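Local coordinates for protein CrmK (Actinoalloteichus sp. WH1-2216-6, PDB 5I1W) that carries covalently bound FAD and probably oxidises a bipyridine alcohol, as an oxygen-dependent flavoenzyme with a berberine bridge enzyme-like domain, at residues A[149-154]-A[203-208]; A[218-223]-A[285-290]; A[227-232]-A[275-280]. All coordinates share one frame; numbering follows the deposited sequence.

Contact 1 of 3, residues A[149-154]-A[203-208]; sequences VDYLHA and RSPDAV
At one end of the five-stranded antiparallel sheet of the FAD-binding part, Arg203 follows strand 196-202 and runs beside Tyr151. Arg203 N donates to Tyr151 O over 2.8 Å, the N-H pointing at the oxygen at 161°, and this bond continues the pairing of the two chains. The phenol ring of Tyr151 meets Ser204 with its rim: Ser204 OG sits near the ring plane, 3.3 Å from Tyr151 CE2. Beyond that edge Tyr151 OH is held by the backbone oxygen of Leu145. Further along, a classic beta bulge sets two residues, His153 and Ala154, against the single Trp201, and His153 points toward the departing chain. There its imidazole runs alongside the Arg203 side chain, with Arg203 CD 3.6 Å from His153 ND1. CG of Arg203 lies anti to the backbone N (chi1 175°) and the chain stays extended to NE, which carries the guanidinium past the imidazole, their planes 55° apart, to bond through NE with Gly94 O. Ala207 CB, brought there by the type I turn Ser204 to Ala207, sits over one face of the guanidinium, toward its rim, 3.7 Å above the plane. With His153 ND1 4.7 Å from Arg203 NE, protonation of this imidazole is probably somewhat disfavoured. On the exposed flank Pro205 CD rests 3.6 Å from Asp150 O, while the Asp150 carboxylate turns away to a salt bridge with Arg396.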
ATOM      1  N   VAL A 149      11.506 -13.970  14.783  1.00 21.08           N
ATOM      2  CA  VAL A 149      11.352 -15.219  15.506  1.00 23.21           C
ATOM      3  C   VAL A 149      11.889 -15.165  16.952  1.00 23.19           C
ATOM      4  O   VAL A 149      11.558 -16.011  17.734  1.00 19.58           O
ATOM      5  CB  VAL A 149      11.949 -16.437  14.788  1.00 22.69           C
ATOM      6  CG1 VAL A 149      11.239 -16.691  13.451  1.00 22.35           C
ATOM      7  CG2 VAL A 149      13.454 -16.296  14.612  1.00 22.91           C
ATOM      8  N   ASP A 150      12.666 -14.148  17.284  1.00 23.99           N
ATOM      9  CA  ASP A 150      13.165 -13.970  18.633  1.00 25.55           C
ATOM     10  C   ASP A 150      12.049 -13.471  19.527  1.00 25.04           C
ATOM     11  O   ASP A 150      12.216 -13.475  20.752  1.00 24.50           O
ATOM     12  CB  ASP A 150      14.369 -13.005  18.658  1.00 25.86           C
ATOM     13  CG  ASP A 150      15.620 -13.580  17.931  1.00 28.96           C
ATOM     14  OD1 ASP A 150      15.903 -14.810  18.071  1.00 29.08           O
ATOM     15  OD2 ASP A 150      16.334 -12.805  17.204  1.00 27.88           O
ATOM     16  N   TYR A 151      10.926 -13.049  18.909  1.00 23.65           N
ATOM     17  CA  TYR A 151       9.729 -12.680  19.615  1.00 22.32           C
ATOM     18  C   TYR A 151       8.589 -13.664  19.531  1.00 22.32           C
ATOM     19  O   TYR A 151       7.501 -13.299  19.896  1.00 22.56           O
ATOM     20  CB  TYR A 151       9.260 -11.284  19.180  1.00 22.30           C
ATOM     21  CG  TYR A 151      10.346 -10.279  19.450  1.00 21.83           C
ATOM     22  CD1 TYR A 151      11.329 -10.057  18.501  1.00 21.33           C
ATOM     23  CD2 TYR A 151      10.433  -9.640  20.673  1.00 20.02           C
ATOM     24  CE1 TYR A 151      12.374  -9.224  18.734  1.00 20.81           C
ATOM     25  CE2 TYR A 151      11.468  -8.771  20.925  1.00 21.25           C
ATOM     26  CZ  TYR A 151      12.447  -8.588  19.952  1.00 21.46           C
ATOM     27  OH  TYR A 151      13.479  -7.739  20.168  1.00 19.87           O
ATOM     28  N   LEU A 152       8.831 -14.907  19.117  1.00 22.63           N
ATOM     29  CA  LEU A 152       7.757 -15.850  18.901  1.00 21.89           C
ATOM     30  C   LEU A 152       7.480 -16.642  20.167  1.00 21.97           C
ATOM     31  O   LEU A 152       8.221 -17.507  20.572  1.00 22.58           O
ATOM     32  CB  LEU A 152       8.075 -16.775  17.768  1.00 22.08           C
ATOM     33  CG  LEU A 152       7.000 -17.828  17.477  1.00 23.34           C
ATOM     34  CD1 LEU A 152       5.713 -17.182  17.014  1.00 22.19           C
ATOM     35  CD2 LEU A 152       7.557 -18.823  16.434  1.00 24.77           C
ATOM     36  N   HIS A 153       6.403 -16.294  20.815  1.00 21.89           N
ATOM     37  CA  HIS A 153       6.069 -16.883  22.077  1.00 22.31           C
ATOM     38  C   HIS A 153       5.367 -18.210  21.849  1.00 20.74           C
ATOM     39  O   HIS A 153       5.620 -19.179  22.562  1.00 24.30           O
ATOM     40  CB  HIS A 153       5.209 -15.872  22.802  1.00 23.96           C
ATOM     41  CG  HIS A 153       4.645 -16.346  24.092  1.00 31.35           C
ATOM     42  ND1 HIS A 153       5.353 -16.301  25.271  1.00 34.74           N
ATOM     43  CD2 HIS A 153       3.410 -16.809  24.409  1.00 36.11           C
ATOM     44  CE1 HIS A 153       4.582 -16.723  26.261  1.00 36.97           C
ATOM     45  NE2 HIS A 153       3.401 -17.043  25.765  1.00 37.11           N
ATOM     46  N   ALA A 154       4.510 -18.267  20.820  1.00 18.98           N
ATOM     47  CA  ALA A 154       3.687 -19.409  20.541  1.00 18.59           C
ATOM     48  C   ALA A 154       3.211 -19.393  19.100  1.00 19.80           C
ATOM     49  O   ALA A 154       3.166 -18.352  18.471  1.00 20.24           O
ATOM     50  CB  ALA A 154       2.514 -19.479  21.506  1.00 17.71           C
ATOM     51  N   ARG A 203       5.877 -11.776  21.675  1.00 19.42           N
ATOM     52  CA  ARG A 203       6.161 -11.215  22.960  1.00 20.82           C
ATOM     53  C   ARG A 203       7.632 -11.256  23.195  1.00 21.17           C
ATOM     54  O   ARG A 203       8.258 -12.237  22.827  1.00 20.61           O
ATOM     55  CB  ARG A 203       5.520 -12.094  23.974  1.00 23.03           C
ATOM     56  CG  ARG A 203       5.803 -11.726  25.370  1.00 25.71           C
ATOM     57  CD  ARG A 203       5.118 -12.781  26.200  1.00 29.27           C
ATOM     58  NE  ARG A 203       4.768 -12.132  27.412  1.00 32.79           N
ATOM     59  CZ  ARG A 203       5.546 -12.086  28.465  1.00 39.72           C
ATOM     60  NH1 ARG A 203       6.722 -12.718  28.454  1.00 46.31           N
ATOM     61  NH2 ARG A 203       5.138 -11.405  29.533  1.00 43.34           N
ATOM     62  N   SER A 204       8.200 -10.211  23.779  1.00 21.16           N
ATOM     63  CA  SER A 204       9.627 -10.260  24.159  1.00 26.35           C
ATOM     64  C   SER A 204       9.869 -11.310  25.236  1.00 26.40           C
ATOM     65  O   SER A 204       9.117 -11.403  26.149  1.00 27.66           O
ATOM     66  CB  SER A 204      10.132  -8.912  24.687  1.00 27.31           C
ATOM     67  OG  SER A 204       9.968  -7.899  23.722  1.00 29.22           O
ATOM     68  N   PRO A 205      10.944 -12.085  25.122  1.00 32.34           N
ATOM     69  CA  PRO A 205      11.187 -13.111  26.131  1.00 36.99           C
ATOM     70  C   PRO A 205      11.480 -12.546  27.518  1.00 39.96           C
ATOM     71  O   PRO A 205      11.239 -13.210  28.501  1.00 40.36           O
ATOM     72  CB  PRO A 205      12.371 -13.885  25.569  1.00 37.04           C
ATOM     73  CG  PRO A 205      13.081 -12.924  24.662  1.00 38.85           C
ATOM     74  CD  PRO A 205      11.998 -12.054  24.087  1.00 36.56           C
ATOM     75  N   ASP A 206      11.925 -11.304  27.594  1.00 49.50           N
ATOM     76  CA  ASP A 206      12.129 -10.632  28.879  1.00 51.52           C
ATOM     77  C   ASP A 206      11.137  -9.493  29.181  1.00 50.20           C
ATOM     78  O   ASP A 206      11.483  -8.527  29.840  1.00 48.94           O
ATOM     79  CB  ASP A 206      13.573 -10.132  28.912  1.00 61.17           C
ATOM     80  CG  ASP A 206      14.588 -11.292  29.013  1.00 71.42           C
ATOM     81  OD1 ASP A 206      14.199 -12.467  28.794  1.00 77.62           O
ATOM     82  OD2 ASP A 206      15.772 -11.038  29.321  1.00 78.79           O
ATOM     83  N   ALA A 207       9.897  -9.610  28.717  1.00 44.84           N
ATOM     84  CA  ALA A 207       8.883  -8.609  29.005  1.00 44.54           C
ATOM     85  C   ALA A 207       8.483  -8.628  30.485  1.00 46.93           C
ATOM     86  O   ALA A 207       8.481  -9.688  31.111  1.00 43.15           O
ATOM     87  CB  ALA A 207       7.650  -8.828  28.139  1.00 42.92           C
ATOM     88  N   VAL A 208       8.112  -7.438  30.986  1.00 54.80           N
ATOM     89  CA  VAL A 208       7.797  -7.160  32.400  1.00 61.49           C
ATOM     90  C   VAL A 208       6.279  -6.978  32.597  1.00 61.29           C
ATOM     91  O   VAL A 208       5.648  -6.189  31.887  1.00 67.21           O
ATOM     92  CB  VAL A 208       8.455  -5.835  32.891  1.00 63.90           C
ATOM     93  CG1 VAL A 208       8.663  -5.883  34.398  1.00 64.82           C
ATOM     94  CG2 VAL A 208       9.776  -5.548  32.181  1.00 64.05           C
TER

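Contact 2 of 3, residues A[218-223]-A[285-290]; sequences RPPASF and PVDVPD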
ATOM      1  N   ARG A 218       9.389  -0.890  22.404  1.00 28.74           N
ATOM      2  CA  ARG A 218       9.087   0.422  21.825  1.00 32.66           C
ATOM      3  C   ARG A 218      10.204   0.803  20.889  1.00 31.91           C
ATOM      4  O   ARG A 218      11.347   0.835  21.304  1.00 29.75           O
ATOM      5  CB  ARG A 218       9.055   1.494  22.873  1.00 38.46           C
ATOM      6  CG  ARG A 218       7.836   1.416  23.752  1.00 44.38           C
ATOM      7  CD  ARG A 218       7.804   2.598  24.690  1.00 50.15           C
ATOM      8  NE  ARG A 218       7.382   2.110  25.994  1.00 60.95           N
ATOM      9  CZ  ARG A 218       6.132   1.792  26.307  1.00 65.01           C
ATOM     10  NH1 ARG A 218       5.152   1.911  25.407  1.00 69.17           N
ATOM     11  NH2 ARG A 218       5.866   1.339  27.528  1.00 68.66           N
ATOM     12  N   PRO A 219       9.879   1.100  19.627  1.00 29.24           N
ATOM     13  CA  PRO A 219      10.984   1.478  18.744  1.00 28.46           C
ATOM     14  C   PRO A 219      11.424   2.873  19.107  1.00 31.68           C
ATOM     15  O   PRO A 219      10.683   3.601  19.793  1.00 33.11           O
ATOM     16  CB  PRO A 219      10.345   1.492  17.369  1.00 28.00           C
ATOM     17  CG  PRO A 219       8.921   1.920  17.636  1.00 30.01           C
ATOM     18  CD  PRO A 219       8.562   1.332  19.010  1.00 28.78           C
ATOM     19  N   PRO A 220      12.614   3.269  18.660  1.00 34.12           N
ATOM     20  CA  PRO A 220      12.976   4.651  18.934  1.00 34.19           C
ATOM     21  C   PRO A 220      11.971   5.595  18.251  1.00 35.57           C
ATOM     22  O   PRO A 220      11.373   5.233  17.195  1.00 35.13           O
ATOM     23  CB  PRO A 220      14.389   4.766  18.350  1.00 34.71           C
ATOM     24  CG  PRO A 220      14.908   3.354  18.385  1.00 37.60           C
ATOM     25  CD  PRO A 220      13.705   2.531  18.000  1.00 35.36           C
ATOM     26  N   ALA A 221      11.784   6.776  18.845  1.00 30.00           N
ATOM     27  CA  ALA A 221      10.662   7.629  18.467  1.00 35.70           C
ATOM     28  C   ALA A 221      10.846   8.260  17.083  1.00 32.44           C
ATOM     29  O   ALA A 221       9.878   8.424  16.332  1.00 32.88           O
ATOM     30  CB  ALA A 221      10.431   8.705  19.523  1.00 37.04           C
ATOM     31  N   SER A 222      12.075   8.598  16.739  1.00 29.74           N
ATOM     32  CA  SER A 222      12.306   9.125  15.414  1.00 30.37           C
ATOM     33  C   SER A 222      13.729   8.946  14.978  1.00 26.49           C
ATOM     34  O   SER A 222      14.570   8.605  15.781  1.00 24.18           O
ATOM     35  CB  SER A 222      11.910  10.591  15.379  1.00 34.48           C
ATOM     36  OG  SER A 222      12.726  11.290  16.261  1.00 37.95           O
ATOM     37  N   PHE A 223      13.961   9.178  13.684  1.00 23.34           N
ATOM     38  CA  PHE A 223      15.168   8.789  13.011  1.00 24.20           C
ATOM     39  C   PHE A 223      15.672   9.865  12.097  1.00 23.26           C
ATOM     40  O   PHE A 223      14.877  10.462  11.394  1.00 22.31           O
ATOM     41  CB  PHE A 223      14.878   7.563  12.097  1.00 25.16           C
ATOM     42  CG  PHE A 223      14.835   6.254  12.824  1.00 25.41           C
ATOM     43  CD1 PHE A 223      13.779   5.956  13.681  1.00 28.96           C
ATOM     44  CD2 PHE A 223      15.819   5.315  12.642  1.00 24.95           C
ATOM     45  CE1 PHE A 223      13.743   4.757  14.379  1.00 28.48           C
ATOM     46  CE2 PHE A 223      15.760   4.098  13.287  1.00 25.61           C
ATOM     47  CZ  PHE A 223      14.727   3.820  14.169  1.00 25.73           C
ATOM     48  N   PRO A 285      18.750   6.114  14.811  1.00 24.12           N
ATOM     49  CA  PRO A 285      17.824   6.737  15.751  1.00 25.76           C
ATOM     50  C   PRO A 285      18.350   8.085  16.254  1.00 28.75           C
ATOM     51  O   PRO A 285      19.559   8.261  16.462  1.00 30.24           O
ATOM     52  CB  PRO A 285      17.718   5.722  16.899  1.00 26.31           C
ATOM     53  CG  PRO A 285      18.221   4.443  16.328  1.00 25.91           C
ATOM     54  CD  PRO A 285      19.224   4.813  15.276  1.00 24.70           C
ATOM     55  N   VAL A 286      17.452   9.036  16.438  1.00 30.53           N
ATOM     56  CA  VAL A 286      17.875  10.375  16.819  1.00 37.53           C
ATOM     57  C   VAL A 286      18.564  10.338  18.177  1.00 40.96           C
ATOM     58  O   VAL A 286      19.585  10.970  18.369  1.00 41.41           O
ATOM     59  CB  VAL A 286      16.672  11.344  16.847  1.00 39.06           C
ATOM     60  CG1 VAL A 286      16.949  12.511  17.785  1.00 44.03           C
ATOM     61  CG2 VAL A 286      16.359  11.823  15.431  1.00 36.17           C
ATOM     62  N   ASP A 287      18.016   9.557  19.093  1.00 41.46           N
ATOM     63  CA  ASP A 287      18.512   9.456  20.476  1.00 49.06           C
ATOM     64  C   ASP A 287      19.873   8.747  20.680  1.00 45.49           C
ATOM     65  O   ASP A 287      20.336   8.621  21.805  1.00 51.51           O
ATOM     66  CB  ASP A 287      17.451   8.743  21.343  1.00 51.55           C
ATOM     67  CG  ASP A 287      17.194   7.311  20.880  1.00 56.63           C
ATOM     68  OD1 ASP A 287      16.581   7.130  19.808  1.00 58.96           O
ATOM     69  OD2 ASP A 287      17.624   6.360  21.559  1.00 65.16           O
ATOM     70  N   VAL A 288      20.490   8.236  19.625  1.00 46.40           N
ATOM     71  CA  VAL A 288      21.854   7.707  19.722  1.00 46.72           C
ATOM     72  C   VAL A 288      22.824   8.888  19.853  1.00 45.52           C
ATOM     73  O   VAL A 288      22.748   9.816  19.087  1.00 44.79           O
ATOM     74  CB  VAL A 288      22.220   6.855  18.486  1.00 47.27           C
ATOM     75  CG1 VAL A 288      23.718   6.810  18.251  1.00 48.91           C
ATOM     76  CG2 VAL A 288      21.697   5.449  18.652  1.00 50.00           C
ATOM     77  N   PRO A 289      23.720   8.859  20.842  1.00 46.29           N
ATOM     78  CA  PRO A 289      24.716   9.914  20.996  1.00 47.78           C
ATOM     79  C   PRO A 289      25.392  10.344  19.675  1.00 44.68           C
ATOM     80  O   PRO A 289      25.970   9.499  18.990  1.00 41.58           O
ATOM     81  CB  PRO A 289      25.761   9.256  21.916  1.00 51.73           C
ATOM     82  CG  PRO A 289      25.087   8.060  22.543  1.00 50.61           C
ATOM     83  CD  PRO A 289      23.694   7.961  22.011  1.00 49.63           C
ATOM     84  N   ASP A 290      25.330  11.631  19.333  1.00 41.79           N
ATOM     85  CA  ASP A 290      25.980  12.147  18.108  1.00 44.32           C
ATOM     86  C   ASP A 290      25.367  11.579  16.822  1.00 40.87           C
ATOM     87  O   ASP A 290      26.031  11.552  15.797  1.00 41.75           O
ATOM     88  CB  ASP A 290      27.489  11.807  18.089  1.00 47.53           C
ATOM     89  CG  ASP A 290      28.156  11.956  19.451  1.00 54.59           C
ATOM     90  OD1 ASP A 290      28.131  13.087  20.017  1.00 51.71           O
ATOM     91  OD2 ASP A 290      28.723  10.935  19.946  1.00 60.38           O
TER
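Pro285 is packed against two rings at once, those of Phe223 and Pro220, and this is the tight half of the contact. Its CA stands over one face of the Phe223 ring in a CH-pi contact, 4.2 Å from the ring centroid and 17° off the normal. The Phe223 side chain sets off away from the other chain, yet with CG anti to the carbonyl carbon (chi1 -80°) the ring comes to lie alongside the proline, and Phe223 CE2 is 3.9 Å from Pro285 CG. The two pyrrolidine rings run alongside one another, with Pro220 CB 3.8 Å from Pro285 CB. Thr322 and Leu141 pack on Phe223 from outside the pair. Phe223 and Pro285 form a non-hydrogen-bonded antiparallel pair where strand 222-231 begins and strand 277-285 ends, a place that asks no N-H of the proline. The bond comes one residue on: Val286 N donates a hydrogen bond to Ser222 O at 3.0 Å, nearly straight at 170°. From there the chain turns off through a type I turn, Pro285 to Val288, heading for helix 291-303. Toward solvent the contact thins, with Val286 and Asp287 at its margin. Val286 CG2 lies 3.8 Å from Ser222 OG, both residues being partly exposed and also touching Arg316 of the next strand, and the exposed Asp287 reaches back to set OD1 3.5 Å from Pro220 CB, a polar atom against a carbon with no bond between them.

Contact 3 of 3, residues A[227-232]-A[275-280]; sequences RVSWSW and AGHLAM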
ATOM      1  N   ARG A 227      18.955   9.752   2.191  1.00 26.07           N
ATOM      2  CA  ARG A 227      18.664   9.091   0.947  1.00 30.73           C
ATOM      3  C   ARG A 227      19.685   9.626  -0.052  1.00 28.59           C
ATOM      4  O   ARG A 227      19.875  10.816  -0.126  1.00 23.07           O
ATOM      5  CB  ARG A 227      17.227   9.385   0.560  1.00 34.53           C
ATOM      6  CG  ARG A 227      16.263   8.999   1.707  1.00 42.38           C
ATOM      7  CD  ARG A 227      15.116   8.118   1.248  1.00 48.00           C
ATOM      8  NE  ARG A 227      14.720   8.602  -0.055  1.00 59.66           N
ATOM      9  CZ  ARG A 227      14.055   7.916  -0.969  1.00 64.51           C
ATOM     10  NH1 ARG A 227      13.596   6.677  -0.717  1.00 57.35           N
ATOM     11  NH2 ARG A 227      13.825   8.520  -2.134  1.00 63.15           N
ATOM     12  N   VAL A 228      20.410   8.723  -0.714  1.00 26.44           N
ATOM     13  CA  VAL A 228      21.566   9.066  -1.492  1.00 26.82           C
ATOM     14  C   VAL A 228      21.498   8.431  -2.865  1.00 26.99           C
ATOM     15  O   VAL A 228      21.165   7.271  -2.980  1.00 28.76           O
ATOM     16  CB  VAL A 228      22.826   8.543  -0.784  1.00 28.85           C
ATOM     17  CG1 VAL A 228      24.097   9.127  -1.401  1.00 28.79           C
ATOM     18  CG2 VAL A 228      22.765   8.847   0.703  1.00 29.48           C
ATOM     19  N   SER A 229      21.833   9.149  -3.919  1.00 27.20           N
ATOM     20  CA  SER A 229      22.036   8.488  -5.175  1.00 26.84           C
ATOM     21  C   SER A 229      23.263   8.942  -5.942  1.00 27.61           C
ATOM     22  O   SER A 229      23.700  10.095  -5.858  1.00 22.54           O
ATOM     23  CB  SER A 229      20.824   8.589  -6.060  1.00 31.35           C
ATOM     24  OG  SER A 229      20.417   9.898  -6.197  1.00 32.55           O
ATOM     25  N   TRP A 230      23.800   7.982  -6.692  1.00 25.29           N
ATOM     26  CA  TRP A 230      24.957   8.187  -7.495  1.00 26.38           C
ATOM     27  C   TRP A 230      24.497   7.932  -8.925  1.00 27.25           C
ATOM     28  O   TRP A 230      23.894   6.889  -9.245  1.00 25.29           O
ATOM     29  CB  TRP A 230      26.069   7.228  -7.106  1.00 26.01           C
ATOM     30  CG  TRP A 230      26.608   7.340  -5.719  1.00 27.25           C
ATOM     31  CD1 TRP A 230      27.720   7.996  -5.352  1.00 31.40           C
ATOM     32  CD2 TRP A 230      26.109   6.708  -4.532  1.00 27.16           C
ATOM     33  NE1 TRP A 230      27.933   7.862  -3.990  1.00 31.60           N
ATOM     34  CE2 TRP A 230      26.964   7.066  -3.470  1.00 28.81           C
ATOM     35  CE3 TRP A 230      25.007   5.911  -4.256  1.00 27.22           C
ATOM     36  CZ2 TRP A 230      26.754   6.644  -2.144  1.00 28.88           C
ATOM     37  CZ3 TRP A 230      24.800   5.472  -2.924  1.00 28.07           C
ATOM     38  CH2 TRP A 230      25.678   5.824  -1.903  1.00 28.58           C
ATOM     39  N   SER A 231      24.760   8.902  -9.779  1.00 25.61           N
ATOM     40  CA  SER A 231      24.275   8.840 -11.148  1.00 27.54           C
ATOM     41  C   SER A 231      25.093   7.836 -11.909  1.00 25.35           C
ATOM     42  O   SER A 231      26.289   7.891 -11.891  1.00 26.94           O
ATOM     43  CB  SER A 231      24.374  10.238 -11.816  1.00 28.91           C
ATOM     44  OG  SER A 231      23.980  10.153 -13.173  1.00 32.40           O
ATOM     45  N   TRP A 232      24.437   6.897 -12.562  1.00 25.24           N
ATOM     46  CA  TRP A 232      25.149   5.942 -13.372  1.00 27.13           C
ATOM     47  C   TRP A 232      25.880   6.621 -14.537  1.00 28.05           C
ATOM     48  O   TRP A 232      26.884   6.130 -15.018  1.00 27.70           O
ATOM     49  CB  TRP A 232      24.185   4.907 -13.983  1.00 26.46           C
ATOM     50  CG  TRP A 232      24.269   3.586 -13.362  1.00 27.71           C
ATOM     51  CD1 TRP A 232      23.367   3.046 -12.461  1.00 27.00           C
ATOM     52  CD2 TRP A 232      25.279   2.595 -13.552  1.00 27.47           C
ATOM     53  NE1 TRP A 232      23.749   1.808 -12.106  1.00 25.49           N
ATOM     54  CE2 TRP A 232      24.926   1.493 -12.737  1.00 28.40           C
ATOM     55  CE3 TRP A 232      26.451   2.526 -14.317  1.00 28.16           C
ATOM     56  CZ2 TRP A 232      25.699   0.324 -12.675  1.00 26.23           C
ATOM     57  CZ3 TRP A 232      27.225   1.368 -14.270  1.00 26.42           C
ATOM     58  CH2 TRP A 232      26.839   0.272 -13.457  1.00 28.76           C
ATOM     59  N   ALA A 275      18.542   1.806 -15.050  1.00 30.83           N
ATOM     60  CA  ALA A 275      17.786   2.564 -14.049  1.00 29.10           C
ATOM     61  C   ALA A 275      18.259   4.008 -13.794  1.00 30.52           C
ATOM     62  O   ALA A 275      17.494   4.833 -13.261  1.00 30.82           O
ATOM     63  CB  ALA A 275      17.783   1.779 -12.729  1.00 33.19           C
ATOM     64  N   GLY A 276      19.510   4.347 -14.146  1.00 29.92           N
ATOM     65  CA  GLY A 276      19.950   5.735 -14.077  1.00 28.09           C
ATOM     66  C   GLY A 276      20.751   6.052 -12.828  1.00 30.73           C
ATOM     67  O   GLY A 276      21.582   6.964 -12.850  1.00 25.97           O
ATOM     68  N   HIS A 277      20.558   5.272 -11.757  1.00 30.38           N
ATOM     69  CA  HIS A 277      21.251   5.531 -10.514  1.00 32.44           C
ATOM     70  C   HIS A 277      21.567   4.272  -9.679  1.00 28.88           C
ATOM     71  O   HIS A 277      21.059   3.193  -9.925  1.00 26.14           O
ATOM     72  CB  HIS A 277      20.520   6.642  -9.714  1.00 34.96           C
ATOM     73  CG  HIS A 277      19.286   6.201  -8.972  1.00 43.03           C
ATOM     74  ND1 HIS A 277      18.526   5.106  -9.327  1.00 49.45           N
ATOM     75  CD2 HIS A 277      18.657   6.753  -7.902  1.00 45.87           C
ATOM     76  CE1 HIS A 277      17.495   4.995  -8.505  1.00 46.59           C
ATOM     77  NE2 HIS A 277      17.556   5.979  -7.627  1.00 45.91           N
ATOM     78  N   LEU A 278      22.505   4.446  -8.766  1.00 27.58           N
ATOM     79  CA  LEU A 278      22.716   3.598  -7.604  1.00 29.12           C
ATOM     80  C   LEU A 278      22.032   4.381  -6.492  1.00 26.84           C
ATOM     81  O   LEU A 278      22.041   5.614  -6.534  1.00 24.69           O
ATOM     82  CB  LEU A 278      24.209   3.505  -7.309  1.00 30.61           C
ATOM     83  CG  LEU A 278      25.175   2.420  -7.808  1.00 33.63           C
ATOM     84  CD1 LEU A 278      24.780   1.595  -9.010  1.00 39.62           C
ATOM     85  CD2 LEU A 278      26.525   3.009  -8.057  1.00 36.39           C
ATOM     86  N   ALA A 279      21.401   3.694  -5.544  1.00 23.57           N
ATOM     87  CA  ALA A 279      20.680   4.343  -4.457  1.00 24.36           C
ATOM     88  C   ALA A 279      21.039   3.716  -3.116  1.00 25.34           C
ATOM     89  O   ALA A 279      21.401   2.557  -3.025  1.00 27.53           O
ATOM     90  CB  ALA A 279      19.194   4.225  -4.670  1.00 24.77           C
ATOM     91  N   MET A 280      20.930   4.497  -2.072  1.00 24.60           N
ATOM     92  CA  MET A 280      21.114   4.022  -0.764  1.00 24.33           C
ATOM     93  C   MET A 280      20.195   4.743   0.167  1.00 24.59           C
ATOM     94  O   MET A 280      20.017   5.958   0.047  1.00 24.71           O
ATOM     95  CB  MET A 280      22.516   4.290  -0.313  1.00 27.25           C
ATOM     96  CG  MET A 280      22.684   3.837   1.135  1.00 31.43           C
ATOM     97  SD  MET A 280      24.301   4.220   1.767  1.00 31.55           S
ATOM     98  CE  MET A 280      25.204   3.006   0.918  1.00 37.25           C
TER
HETATM   99  O   HOH W   1      22.500   8.498 -15.073  1.00 43.71           O
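CG of Trp230 stands anti to its carbonyl carbon (chi1 -63°), and with chi2 at -98° the indole is laid edge-on to the neighbouring strand: Trp230 CZ3 is 3.7 Å from Met280 CB, and Trp230 CE3 is 4.0 Å from Leu278 CB. Met280 runs extended before bending at chi3, which brings its CE to 4.0 Å from Trp230 CH2. Val228 CG1 lies over one indole face, toward its rim. Strands 222-231 and 277-285 are antiparallel neighbours here, Val228 with Met280 and Trp230 with Leu278 being hydrogen-bonded pairs. The ladder ends with Trp232 N donating to Gly276 O over 2.9 Å from above the carbonyl plane; a water links that oxygen to Ser231 OG. Trp232 NE1 lies 3.3 Å from Leu278 CD1. With Trp230 cut back to an alanine, a gap is likely to open beside Met280 CB and Leu278 CB, and Asn303 OD1 would probably lose its indole partner. The face of Ser229, Ser231, His277 and Ala279 is the more polar and exposed, Ser229 CB meeting the imidazole edge 3.4 Å from His277 CD2. Val228, Trp230, Leu278 and Met280 turn an apolar face to helices 237-253 and 291-303, and Asn303 OD1 and Phe271 O satisfy the N-H groups of Trp230 and Trp232, so the buried indoles cost no hydrogen bond.

Overall arrangement
Contacts 2 and 3 share strands 222-231 and 277-285 of the eight-stranded sheet, contact 3 nested within the loop that contact 2 closes, their centres about 26 Å apart. Contact 1 stands in a different sheet, on the FAD-binding side, and comes within about 7 Å of contact 2 at nearest atoms without touching it. It is a surface contact, a single backbone bond between segments whose polar side-chain ends bond to other parts of the chain. Contact 2, partly buried, also has one backbone bond but relies on proline and aromatic packing where the strands part. Contact 3, also partly buried, covers the most surface, with a full ladder and an apolar face set against helices.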